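PDB 4ZXH: Abbfa_003403, which is a four-domain nonribosomal peptide synthetase that probably activates an amino acid, loads it on a phosphopantetheine arm, condenses it with an acyl partner and releases the product. Local coordinates for residues 1068-1073 with 1120-1125; 1131-1136 with 1144-1149; 680-683 with 687-690; 674-679 with 769-774. All coordinates share one frame; numbering follows the deposited sequence.

Interaction 1. Residues 1068-1073 with 1120-1125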
loop_
_atom_site.group_PDB
_atom_site.type_symbol
_atom_site.label_atom_id
_atom_site.label_comp_id
_atom_site.label_asym_id
_atom_site.label_seq_id
_atom_site.Cartn_x
_atom_site.Cartn_y
_atom_site.Cartn_z
ATOM N N TRP A 1068 25.507 -32.504 -21.117
ATOM C CA TRP A 1068 24.723 -31.708 -22.061
ATOM C C TRP A 1068 23.442 -32.426 -22.430
ATOM O O TRP A 1068 23.460 -33.614 -22.786
ATOM C CB TRP A 1068 25.510 -31.425 -23.333
ATOM C CG TRP A 1068 26.701 -30.575 -23.130
ATOM C CD1 TRP A 1068 27.966 -30.993 -22.862
ATOM C CD2 TRP A 1068 26.750 -29.142 -23.181
ATOM N NE1 TRP A 1068 28.807 -29.907 -22.741
ATOM C CE2 TRP A 1068 28.080 -28.761 -22.932
ATOM C CE3 TRP A 1068 25.798 -28.148 -23.412
ATOM C CZ2 TRP A 1068 28.480 -27.429 -22.908
ATOM C CZ3 TRP A 1068 26.198 -26.824 -23.385
ATOM C CH2 TRP A 1068 27.526 -26.477 -23.140
ATOM N N LEU A 1069 22.333 -31.695 -22.361
ATOM C CA LEU A 1069 21.031 -32.236 -22.717
ATOM C C LEU A 1069 20.411 -31.465 -23.872
ATOM O O LEU A 1069 20.500 -30.247 -23.938
ATOM C CB LEU A 1069 20.104 -32.225 -21.504
ATOM C CG LEU A 1069 20.631 -33.059 -20.321
ATOM C CD1 LEU A 1069 19.872 -32.779 -19.055
ATOM C CD2 LEU A 1069 20.621 -34.561 -20.620
ATOM N N PHE A 1070 19.766 -32.179 -24.783
ATOM C CA PHE A 1070 19.220 -31.533 -25.956
ATOM C C PHE A 1070 17.717 -31.669 -26.058
ATOM O O PHE A 1070 17.151 -32.709 -25.731
ATOM C CB PHE A 1070 19.891 -32.100 -27.182
ATOM C CG PHE A 1070 21.359 -32.046 -27.095
ATOM C CD1 PHE A 1070 22.031 -30.857 -27.350
ATOM C CD2 PHE A 1070 22.078 -33.162 -26.714
ATOM C CE1 PHE A 1070 23.406 -30.786 -27.252
ATOM C CE2 PHE A 1070 23.451 -33.104 -26.621
ATOM C CZ PHE A 1070 24.115 -31.910 -26.884
ATOM N N HIS A 1071 17.084 -30.602 -26.527
ATOM C CA HIS A 1071 15.641 -30.535 -26.589
ATOM C C HIS A 1071 15.050 -31.693 -27.363
ATOM O O HIS A 1071 15.673 -32.188 -28.288
ATOM C CB HIS A 1071 15.210 -29.227 -27.239
ATOM C CG HIS A 1071 15.696 -29.057 -28.641
ATOM N ND1 HIS A 1071 15.121 -29.702 -29.712
ATOM C CD2 HIS A 1071 16.688 -28.290 -29.153
ATOM C CE1 HIS A 1071 15.748 -29.354 -30.823
ATOM N NE2 HIS A 1071 16.703 -28.499 -30.512
ATOM N N PRO A 1072 13.845 -32.128 -26.978
ATOM C CA PRO A 1072 13.051 -33.071 -27.780
ATOM C C PRO A 1072 12.351 -32.355 -28.931
ATOM O O PRO A 1072 12.679 -31.194 -29.184
ATOM C CB PRO A 1072 12.033 -33.603 -26.779
ATOM C CG PRO A 1072 11.880 -32.480 -25.788
ATOM C CD PRO A 1072 13.203 -31.817 -25.683
ATOM N N ILE A 1073 11.395 -33.021 -29.582
ATOM C CA ILE A 1073 10.671 -32.459 -30.734
ATOM C C ILE A 1073 10.175 -31.027 -30.520
ATOM O O ILE A 1073 10.357 -30.180 -31.373
ATOM C CB ILE A 1073 9.442 -33.310 -31.114
ATOM C CG1 ILE A 1073 9.839 -34.749 -31.421
ATOM C CG2 ILE A 1073 8.780 -32.729 -32.353
ATOM C CD1 ILE A 1073 10.634 -34.873 -32.709
ATOM N N ALA A 1120 29.127 -25.936 -31.856
ATOM C CA ALA A 1120 29.801 -24.645 -31.730
ATOM C C ALA A 1120 29.380 -23.933 -30.442
ATOM O O ALA A 1120 30.228 -23.374 -29.750
ATOM C CB ALA A 1120 29.525 -23.770 -32.936
ATOM N N GLU A 1121 28.086 -23.955 -30.110
ATOM C CA GLU A 1121 27.640 -23.377 -28.834
ATOM C C GLU A 1121 28.289 -24.075 -27.629
ATOM O O GLU A 1121 28.651 -23.419 -26.654
ATOM C CB GLU A 1121 26.110 -23.427 -28.700
ATOM C CG GLU A 1121 25.376 -22.218 -29.306
ATOM C CD GLU A 1121 25.657 -20.901 -28.570
ATOM O OE1 GLU A 1121 25.550 -20.872 -27.322
ATOM O OE2 GLU A 1121 25.988 -19.892 -29.236
ATOM N N MET A 1122 28.437 -25.397 -27.707
ATOM C CA MET A 1122 29.047 -26.174 -26.636
ATOM C C MET A 1122 30.528 -25.816 -26.477
ATOM O O MET A 1122 31.031 -25.646 -25.364
ATOM C CB MET A 1122 28.902 -27.671 -26.903
ATOM C CG MET A 1122 27.472 -28.208 -26.909
ATOM S SD MET A 1122 27.435 -29.880 -27.627
ATOM C CE MET A 1122 28.511 -30.774 -26.503
ATOM N N GLN A 1123 31.230 -25.691 -27.592
ATOM C CA GLN A 1123 32.667 -25.465 -27.531
ATOM C C GLN A 1123 33.063 -24.054 -27.048
ATOM O O GLN A 1123 34.229 -23.819 -26.745
ATOM C CB GLN A 1123 33.286 -25.785 -28.890
ATOM C CG GLN A 1123 33.509 -27.294 -29.035
ATOM C CD GLN A 1123 34.190 -27.714 -30.333
ATOM O OE1 GLN A 1123 33.962 -27.135 -31.406
ATOM N NE2 GLN A 1123 35.037 -28.735 -30.235
ATOM N N LYS A 1124 32.099 -23.142 -26.934
ATOM C CA LYS A 1124 32.318 -21.851 -26.269
ATOM C C LYS A 1124 32.469 -22.000 -24.750
ATOM O O LYS A 1124 33.192 -21.237 -24.115
ATOM C CB LYS A 1124 31.166 -20.880 -26.555
ATOM C CG LYS A 1124 31.131 -20.336 -27.960
ATOM C CD LYS A 1124 29.885 -19.506 -28.210
ATOM C CE LYS A 1124 29.896 -18.212 -27.414
ATOM N NZ LYS A 1124 28.759 -17.338 -27.835
ATOM N N MET A 1125 31.766 -22.969 -24.171
ATOM C CA MET A 1125 31.819 -23.207 -22.730
ATOM C C MET A 1125 32.736 -24.384 -22.397
ATOM O O MET A 1125 33.350 -24.400 -21.338
ATOM C CB MET A 1125 30.408 -23.451 -22.161
ATOM C CG MET A 1125 29.497 -22.241 -22.250
ATOM S SD MET A 1125 27.802 -22.518 -21.699
ATOM C CE MET A 1125 27.881 -22.069 -19.964
#

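Interaction 2. Residues 1131-1136 with 1144-1149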
loop_
_atom_site.group_PDB
_atom_site.type_symbol
_atom_site.label_atom_id
_atom_site.label_comp_id
_atom_site.label_asym_id
_atom_site.label_seq_id
_atom_site.Cartn_x
_atom_site.Cartn_y
_atom_site.Cartn_z
ATOM N N TYR A 1131 33.336 -35.415 -23.960
ATOM C CA TYR A 1131 31.997 -34.865 -23.821
ATOM C C TYR A 1131 31.026 -35.880 -23.258
ATOM O O TYR A 1131 31.236 -37.089 -23.394
ATOM C CB TYR A 1131 31.499 -34.341 -25.160
ATOM C CG TYR A 1131 32.268 -33.131 -25.575
ATOM C CD1 TYR A 1131 32.013 -31.894 -24.996
ATOM C CD2 TYR A 1131 33.280 -33.224 -26.510
ATOM C CE1 TYR A 1131 32.740 -30.777 -25.354
ATOM C CE2 TYR A 1131 34.003 -32.118 -26.877
ATOM C CZ TYR A 1131 33.733 -30.896 -26.303
ATOM O OH TYR A 1131 34.463 -29.789 -26.683
ATOM N N PHE A 1132 29.978 -35.369 -22.608
ATOM C CA PHE A 1132 28.972 -36.203 -21.969
ATOM C C PHE A 1132 27.609 -35.656 -22.389
ATOM O O PHE A 1132 27.276 -34.513 -22.103
ATOM C CB PHE A 1132 29.164 -36.203 -20.445
ATOM C CG PHE A 1132 28.276 -37.167 -19.713
ATOM C CD1 PHE A 1132 27.855 -38.348 -20.312
ATOM C CD2 PHE A 1132 27.834 -36.882 -18.430
ATOM C CE1 PHE A 1132 27.018 -39.236 -19.634
ATOM C CE2 PHE A 1132 27.004 -37.761 -17.749
ATOM C CZ PHE A 1132 26.594 -38.944 -18.353
ATOM N N LEU A 1133 26.836 -36.476 -23.091
ATOM C CA LEU A 1133 25.667 -36.006 -23.823
ATOM C C LEU A 1133 24.448 -36.829 -23.504
ATOM O O LEU A 1133 24.555 -37.988 -23.088
ATOM C CB LEU A 1133 25.890 -36.088 -25.338
ATOM C CG LEU A 1133 27.230 -35.705 -25.912
ATOM C CD1 LEU A 1133 27.320 -36.317 -27.249
ATOM C CD2 LEU A 1133 27.298 -34.202 -26.026
ATOM N N GLY A 1134 23.282 -36.260 -23.771
ATOM C CA GLY A 1134 22.072 -36.997 -23.534
ATOM C C GLY A 1134 20.829 -36.233 -23.889
ATOM O O GLY A 1134 20.893 -35.035 -24.177
ATOM N N GLY A 1135 19.697 -36.930 -23.843
ATOM C CA GLY A 1135 18.435 -36.365 -24.266
ATOM C C GLY A 1135 17.276 -37.318 -24.019
ATOM O O GLY A 1135 17.431 -38.557 -23.956
ATOM N N TRP A 1136 16.101 -36.724 -23.847
ATOM C CA TRP A 1136 14.899 -37.505 -23.703
ATOM C C TRP A 1136 14.275 -37.553 -25.081
ATOM O O TRP A 1136 14.299 -36.557 -25.797
ATOM C CB TRP A 1136 13.947 -36.892 -22.661
ATOM C CG TRP A 1136 12.576 -37.441 -22.807
ATOM C CD1 TRP A 1136 12.154 -38.693 -22.458
ATOM C CD2 TRP A 1136 11.447 -36.782 -23.379
ATOM N NE1 TRP A 1136 10.818 -38.848 -22.760
ATOM C CE2 TRP A 1136 10.361 -37.690 -23.337
ATOM C CE3 TRP A 1136 11.237 -35.508 -23.924
ATOM C CZ2 TRP A 1136 9.093 -37.369 -23.824
ATOM C CZ3 TRP A 1136 9.962 -35.184 -24.409
ATOM C CH2 TRP A 1136 8.917 -36.115 -24.361
ATOM N N TYR A 1144 23.129 -38.365 -30.497
ATOM C CA TYR A 1144 23.784 -39.366 -31.324
ATOM C C TYR A 1144 24.524 -38.680 -32.454
ATOM O O TYR A 1144 25.710 -38.945 -32.671
ATOM C CB TYR A 1144 22.759 -40.359 -31.865
ATOM C CG TYR A 1144 23.330 -41.598 -32.537
ATOM C CD1 TYR A 1144 23.959 -42.592 -31.794
ATOM C CD2 TYR A 1144 23.185 -41.797 -33.901
ATOM C CE1 TYR A 1144 24.458 -43.734 -32.396
ATOM C CE2 TYR A 1144 23.671 -42.938 -34.518
ATOM C CZ TYR A 1144 24.311 -43.901 -33.765
ATOM O OH TYR A 1144 24.797 -45.039 -34.381
ATOM N N GLU A 1145 23.840 -37.772 -33.152
ATOM C CA GLU A 1145 24.459 -37.094 -34.294
ATOM C C GLU A 1145 25.574 -36.136 -33.850
ATOM O O GLU A 1145 26.577 -35.966 -34.547
ATOM C CB GLU A 1145 23.408 -36.339 -35.124
ATOM C CG GLU A 1145 23.993 -35.457 -36.231
ATOM C CD GLU A 1145 24.763 -36.251 -37.296
ATOM O OE1 GLU A 1145 24.538 -37.480 -37.430
ATOM O OE2 GLU A 1145 25.592 -35.635 -38.006
ATOM N N ILE A 1146 25.407 -35.519 -32.686
ATOM C CA ILE A 1146 26.467 -34.681 -32.147
ATOM C C ILE A 1146 27.687 -35.534 -31.826
ATOM O O ILE A 1146 28.813 -35.131 -32.128
ATOM C CB ILE A 1146 26.011 -33.915 -30.919
ATOM C CG1 ILE A 1146 25.131 -32.753 -31.361
ATOM C CG2 ILE A 1146 27.186 -33.361 -30.175
ATOM C CD1 ILE A 1146 24.662 -31.906 -30.231
ATOM N N SER A 1147 27.468 -36.720 -31.258
ATOM C CA SER A 1147 28.574 -37.650 -31.023
ATOM C C SER A 1147 29.275 -38.014 -32.315
ATOM O O SER A 1147 30.498 -38.016 -32.373
ATOM C CB SER A 1147 28.092 -38.926 -30.356
ATOM O OG SER A 1147 27.369 -38.634 -29.184
ATOM N N ARG A 1148 28.487 -38.326 -33.342
ATOM C CA ARG A 1148 29.012 -38.752 -34.636
ATOM C C ARG A 1148 29.948 -37.699 -35.208
ATOM O O ARG A 1148 30.956 -38.037 -35.840
ATOM C CB ARG A 1148 27.872 -39.041 -35.631
ATOM C CG ARG A 1148 28.302 -39.884 -36.845
ATOM C CD ARG A 1148 27.250 -39.957 -37.961
ATOM N NE ARG A 1148 27.030 -38.656 -38.591
ATOM C CZ ARG A 1148 27.862 -38.088 -39.465
ATOM N NH1 ARG A 1148 28.983 -38.708 -39.821
ATOM N NH2 ARG A 1148 27.575 -36.893 -39.983
ATOM N N GLN A 1149 29.626 -36.427 -34.977
ATOM C CA GLN A 1149 30.440 -35.329 -35.496
ATOM C C GLN A 1149 31.678 -35.053 -34.639
ATOM O O GLN A 1149 32.741 -34.757 -35.180
ATOM C CB GLN A 1149 29.609 -34.053 -35.622
ATOM C CG GLN A 1149 28.477 -34.135 -36.633
ATOM C CD GLN A 1149 27.938 -32.762 -37.020
ATOM O OE1 GLN A 1149 28.569 -31.740 -36.762
ATOM N NE2 GLN A 1149 26.766 -32.737 -37.647
#

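Interaction 3. Residues 680-683 with 687-690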
loop_
_atom_site.group_PDB
_atom_site.type_symbol
_atom_site.label_atom_id
_atom_site.label_comp_id
_atom_site.label_asym_id
_atom_site.label_seq_id
_atom_site.Cartn_x
_atom_site.Cartn_y
_atom_site.Cartn_z
ATOM N N ILE A 680 -39.091 21.803 4.720
ATOM C CA ILE A 680 -38.439 23.104 4.640
ATOM C C ILE A 680 -38.874 24.002 3.465
ATOM O O ILE A 680 -38.784 25.222 3.593
ATOM C CB ILE A 680 -36.889 22.973 4.633
ATOM C CG1 ILE A 680 -36.265 24.270 5.172
ATOM C CG2 ILE A 680 -36.354 22.618 3.252
ATOM C CD1 ILE A 680 -34.757 24.246 5.289
ATOM N N PRO A 681 -39.373 23.437 2.337
ATOM C CA PRO A 681 -39.835 24.469 1.402
ATOM C C PRO A 681 -41.172 25.037 1.853
ATOM O O PRO A 681 -41.473 26.190 1.544
ATOM C CB PRO A 681 -39.975 23.722 0.065
ATOM C CG PRO A 681 -39.260 22.419 0.258
ATOM C CD PRO A 681 -39.407 22.100 1.715
ATOM N N LEU A 682 -41.959 24.239 2.575
ATOM C CA LEU A 682 -43.258 24.708 3.051
ATOM C C LEU A 682 -43.107 25.860 4.047
ATOM O O LEU A 682 -43.961 26.732 4.121
ATOM C CB LEU A 682 -44.035 23.576 3.690
ATOM C CG LEU A 682 -44.385 22.405 2.791
ATOM C CD1 LEU A 682 -45.102 21.355 3.622
ATOM C CD2 LEU A 682 -45.247 22.857 1.628
ATOM N N MET A 683 -42.016 25.866 4.807
ATOM C CA MET A 683 -41.715 26.993 5.689
ATOM C C MET A 683 -41.486 28.315 4.928
ATOM O O MET A 683 -41.561 29.402 5.520
ATOM C CB MET A 683 -40.483 26.682 6.553
ATOM C CG MET A 683 -40.684 25.629 7.640
ATOM S SD MET A 683 -39.126 24.920 8.263
ATOM C CE MET A 683 -38.163 26.380 8.638
ATOM N N VAL A 687 -42.070 24.666 -3.282
ATOM C CA VAL A 687 -42.801 23.461 -3.662
ATOM C C VAL A 687 -42.105 22.159 -3.248
ATOM O O VAL A 687 -40.906 21.973 -3.478
ATOM C CB VAL A 687 -43.032 23.425 -5.184
ATOM C CG1 VAL A 687 -43.680 22.115 -5.588
ATOM C CG2 VAL A 687 -43.875 24.603 -5.616
ATOM N N VAL A 688 -42.861 21.252 -2.638
ATOM C CA VAL A 688 -42.358 19.902 -2.391
ATOM C C VAL A 688 -42.860 18.946 -3.474
ATOM O O VAL A 688 -44.064 18.730 -3.608
ATOM C CB VAL A 688 -42.785 19.355 -1.007
ATOM C CG1 VAL A 688 -42.445 17.868 -0.897
ATOM C CG2 VAL A 688 -42.130 20.140 0.124
ATOM N N HIS A 689 -41.939 18.388 -4.252
ATOM C CA HIS A 689 -42.285 17.315 -5.171
ATOM C C HIS A 689 -42.143 15.977 -4.448
ATOM O O HIS A 689 -41.026 15.510 -4.188
ATOM C CB HIS A 689 -41.402 17.362 -6.416
ATOM C CG HIS A 689 -41.567 18.618 -7.211
ATOM N ND1 HIS A 689 -42.332 18.680 -8.357
ATOM C CD2 HIS A 689 -41.090 19.869 -7.009
ATOM C CE1 HIS A 689 -42.311 19.913 -8.831
ATOM N NE2 HIS A 689 -41.567 20.655 -8.029
ATOM N N VAL A 690 -43.272 15.374 -4.090
ATOM C CA VAL A 690 -43.231 14.059 -3.466
ATOM C C VAL A 690 -43.005 13.000 -4.541
ATOM O O VAL A 690 -43.880 12.719 -5.361
ATOM C CB VAL A 690 -44.506 13.752 -2.675
ATOM C CG1 VAL A 690 -44.394 12.395 -2.029
ATOM C CG2 VAL A 690 -44.727 14.804 -1.619
#

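Interaction 4. Residues 674-679 with 769-774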
loop_
_atom_site.group_PDB
_atom_site.type_symbol
_atom_site.label_atom_id
_atom_site.label_comp_id
_atom_site.label_asym_id
_atom_site.label_seq_id
_atom_site.Cartn_x
_atom_site.Cartn_y
_atom_site.Cartn_z
ATOM N N SER A 674 -35.728 12.706 5.831
ATOM C CA SER A 674 -36.886 13.060 5.021
ATOM C C SER A 674 -37.616 14.273 5.588
ATOM O O SER A 674 -38.277 15.012 4.853
ATOM C CB SER A 674 -37.854 11.885 4.939
ATOM O OG SER A 674 -38.453 11.679 6.204
ATOM N N ILE A 675 -37.511 14.451 6.901
ATOM C CA ILE A 675 -38.037 15.636 7.580
ATOM C C ILE A 675 -37.663 16.948 6.860
ATOM O O ILE A 675 -38.519 17.805 6.638
ATOM C CB ILE A 675 -37.543 15.664 9.057
ATOM C CG1 ILE A 675 -38.542 14.939 9.938
ATOM C CG2 ILE A 675 -37.385 17.060 9.589
ATOM C CD1 ILE A 675 -39.915 15.538 9.836
ATOM N N LEU A 676 -36.391 17.093 6.487
ATOM C CA LEU A 676 -35.913 18.273 5.767
ATOM C C LEU A 676 -36.567 18.409 4.394
ATOM O O LEU A 676 -36.909 19.506 3.958
ATOM C CB LEU A 676 -34.395 18.206 5.589
ATOM C CG LEU A 676 -33.766 19.271 4.690
ATOM C CD1 LEU A 676 -33.820 20.636 5.347
ATOM C CD2 LEU A 676 -32.355 18.890 4.341
ATOM N N GLU A 677 -36.721 17.275 3.721
ATOM C CA GLU A 677 -37.232 17.219 2.361
ATOM C C GLU A 677 -38.718 17.542 2.296
ATOM O O GLU A 677 -39.189 18.188 1.355
ATOM C CB GLU A 677 -36.989 15.830 1.762
ATOM C CG GLU A 677 -35.585 15.280 1.961
ATOM C CD GLU A 677 -35.425 13.893 1.359
ATOM O OE1 GLU A 677 -36.439 13.317 0.900
ATOM O OE2 GLU A 677 -34.289 13.372 1.353
ATOM N N LEU A 678 -39.461 17.078 3.290
ATOM C CA LEU A 678 -40.910 17.223 3.278
ATOM C C LEU A 678 -41.404 18.555 3.872
ATOM O O LEU A 678 -42.545 18.938 3.658
ATOM C CB LEU A 678 -41.545 16.044 4.026
ATOM C CG LEU A 678 -41.242 14.657 3.434
ATOM C CD1 LEU A 678 -41.714 13.527 4.369
ATOM C CD2 LEU A 678 -41.832 14.479 2.017
ATOM N N LEU A 679 -40.552 19.272 4.595
ATOM C CA LEU A 679 -41.019 20.451 5.316
ATOM C C LEU A 679 -40.407 21.763 4.868
ATOM O O LEU A 679 -41.116 22.744 4.666
ATOM C CB LEU A 679 -40.761 20.293 6.812
ATOM C CG LEU A 679 -41.556 19.200 7.520
ATOM C CD1 LEU A 679 -41.273 19.248 9.018
ATOM C CD2 LEU A 679 -43.040 19.346 7.222
ATOM N N THR A 769 -30.913 14.691 15.903
ATOM C CA THR A 769 -31.896 15.284 14.974
ATOM C C THR A 769 -31.387 15.554 13.556
ATOM O O THR A 769 -30.865 16.629 13.263
ATOM C CB THR A 769 -32.479 16.582 15.531
ATOM O OG1 THR A 769 -32.918 16.353 16.872
ATOM C CG2 THR A 769 -33.661 17.034 14.698
ATOM N N VAL A 770 -31.589 14.553 12.693
ATOM C CA VAL A 770 -31.276 14.577 11.258
ATOM C C VAL A 770 -29.795 14.818 10.962
ATOM O O VAL A 770 -29.031 13.870 10.813
ATOM C CB VAL A 770 -32.114 15.629 10.502
ATOM C CG1 VAL A 770 -31.964 15.397 9.014
ATOM C CG2 VAL A 770 -33.595 15.537 10.892
ATOM N N TRP A 771 -29.385 16.074 10.861
ATOM C CA TRP A 771 -27.974 16.373 10.666
ATOM C C TRP A 771 -27.464 17.225 11.828
ATOM O O TRP A 771 -28.233 17.964 12.450
ATOM C CB TRP A 771 -27.733 17.104 9.341
ATOM C CG TRP A 771 -28.309 16.447 8.077
ATOM C CD1 TRP A 771 -29.172 17.021 7.182
ATOM C CD2 TRP A 771 -28.025 15.124 7.564
ATOM N NE1 TRP A 771 -29.448 16.137 6.151
ATOM C CE2 TRP A 771 -28.769 14.968 6.368
ATOM C CE3 TRP A 771 -27.233 14.054 8.008
ATOM C CZ2 TRP A 771 -28.739 13.788 5.610
ATOM C CZ3 TRP A 771 -27.204 12.879 7.248
ATOM C CH2 TRP A 771 -27.954 12.759 6.066
ATOM N N SER A 772 -26.166 17.127 12.107
ATOM C CA SER A 772 -25.538 17.919 13.163
ATOM C C SER A 772 -24.313 18.699 12.676
ATOM O O SER A 772 -23.912 19.678 13.308
ATOM C CB SER A 772 -25.140 17.032 14.344
ATOM O OG SER A 772 -26.231 16.825 15.227
ATOM N N SER A 773 -23.714 18.267 11.571
ATOM C CA SER A 773 -22.672 19.058 10.933
ATOM C C SER A 773 -22.854 19.043 9.425
ATOM O O SER A 773 -23.588 18.206 8.886
ATOM C CB SER A 773 -21.273 18.558 11.310
ATOM O OG SER A 773 -21.019 17.279 10.767
ATOM N N ALA A 774 -22.179 19.973 8.754
ATOM C CA ALA A 774 -22.382 20.197 7.332
ATOM C C ALA A 774 -21.175 20.879 6.685
ATOM O O ALA A 774 -20.715 21.917 7.146
ATOM C CB ALA A 774 -23.629 21.019 7.120
#

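Interaction 1. Residues 1068-1073 with 1120-1125
W1068 and M1122 carry a strand-to-helix packing contact in the thioesterase domain, which has the alpha/beta-hydrolase fold. Strand 1068-1070 lies within the mainly parallel sheet, and helix 1120-1125 runs nearly antiparallel to it across one face, at 158° between their directions and with axes 11.5 Å apart. The side chain of W1068 sets off toward the helix, and its indole lies with one face against M1122. The two side chains slide past each other in opposite directions, so contact extends along most of the thioether chain: CG of M1122 lies 3.9 Å from CD2 of W1068, over the rim of the indole. Farther along, the chain bends at chi3 (60°) and brings its terminal methyl down onto the pyrrole part. There CE sits 3.7 Å from the centroid of the five-membered ring, only 12° off its normal, a clear CH-pi contact. Methionine suits this place because its flexible, polarisable chain can follow a broad aromatic surface. Its sulfur also meets F1070: SD approaches the edge of the phenyl ring in its plane, so one methionine makes Met-aromatic contacts with two rings of the strand. Both rings are buried, yet the indole NH is satisfied, since NE1 bonds to OE1 of Q1126 just past the helix segment. F1070 also reaches I1142 and I1146 on helix 1138-1152. One turn beyond M1122, the more exposed M1125 closes the outer margin, its SD 4.2 Å from CH2 of W1068.

Interaction 2. Residues 1131-1136 with 1144-1149
This is a small strand-to-helix packing contact, apolar between L1133 and I1146 with S1147 alongside, inside the beta-alpha-beta unit of the thioesterase domain formed by strand 1131-1136, helix 1138-1152 and strand 1157-1163. G1135, near the end of the strand, belongs to a GxCxG sequence leading into the turn to the helix, consistent with the nucleophile elbow of alpha/beta-hydrolases. L1133 points toward the helix, and its CD1 comes to 4.2 Å from CG2 of I1146; branched aliphatic side chains suit a buried face where sheet and helix pack. The model puts CD1 implausibly close to OG of S1147, so the detail there is doubtful. A small hydroxyl residue fits here because its OG returns to its own helix and bonds to the carbonyl O of A1143. Elsewhere on the helix R1148 grips the carboxylate of E1145 side-on, NE lying 3.0 Å from OE1 in a salt bridge and NH2 meeting the syn lone pair of OE2, whose anti lone pair takes NE2 of Q1149; OE1 of E1145 also bonds Y1253. Round the contact, I1146 packs on A1115 of helix 1111-1125 and F1070 of strand 1067-1070, while S1147 touches I1160 of strand 1157-1163.

Interaction 3. Residues 680-683 with 687-690
With CG1 of V688 anti to the backbone N (chi1 170°), CG2 lies opposite the carbonyl carbon and is directed at P681 and L682. L682 has its CG likewise opposite the carbonyl carbon (chi1 -62°), which brings round toward the strand the end of a side chain whose CB bond runs alongside it. CG2 of V688 lies 3.7 Å from CG of P681 and equally near CD, so it rests against the outer rim of the pyrrolidine ring, and it stands 4.2 Å from CG of L682. The side chain of V688 crosses those of both partners at about a right angle. V687, whose own side chain points away, takes part through its backbone: its carbonyl O is 4.1 Å from CB of P681.

The contact lies in the beta-alpha-beta crossover of the adenylation domain that runs from strand 662-665 through helix 674-679 to strand 687-690, two parallel neighbours in the large sheet. Residues 680-683 continue with helix-like phi and psi but lack the repeating backbone hydrogen bonds. A proline suits such a place: its nitrogen has no hydrogen to give to a carbonyl one turn back, while its ring offers a compact apolar surface. Valine suits the strand, being beta-branched and broad close to the backbone. P681 also touches L663 of strand 662-665, and V688 touches L500 of strand 498-501. All four touching residues are buried. Between these segments association rests on dispersion and the hydrophobic effect, while the strand's backbone is held by hydrogen bonds within the sheet.

Interaction 4. Residues 674-679 with 769-774
Next to the touching pair L676 and W771, the carboxylate oxygen OE2 of E677 is gripped by two groups, OG1 of T667 and NE2 of Q715, while OE1 of the same Q715 accepts the indole NE1-H of W771. Q715 therefore bridges helix 674-679 to the loop 769-772 in the adenylation domain, where the FDIS sequence typical of the fourth core motif, ending in S674, leads into the helix and the loop follows the YGPTE signature of the fifth. A glutamine suits this buried place because its amide can give at one end and accept at the other. The direct contact beside it is van der Waals packing without hydrogen bonds. With CG set opposite its backbone nitrogen (chi1 172°), L676 carries CD2 to the edge of the indole, near its plane and 4.4 Å from NE1 of W771. One residue earlier, CG2 of I675 lies 4.3 Å from CG2 of V770. F647 of helix 641-655 touches both L676 and V770. Beyond W771 a classic beta bulge, with S772 and S773 both facing Y763, starts strand 773-777. V770 also packs on its neighbour: CG1 stands 3.7 Å above the indole plane of W771, offset toward the rim.

Overall arrangement
The first contacts lie in the adenylation domain, which follows the condensation domain. Interaction 4 opens at 674 and closes a loop of some ninety residues at 769-774; interaction 3 is nested inside it, closing the short turn from 680-683 to strand 687-690. The two touch where V688 packs against the end of helix 674-679, and both reach the same large sheet. The thioesterase domain follows in series: interaction 1 closes between 1068-1073 and helix 1111-1125, and only then does interaction 2 open on strand 1131-1136. Strands 1067-1070 and 1131-1136 are sheet neighbours, so these two contacts join one core. Interactions 1 and 4 have nearest atoms about 68 Å apart.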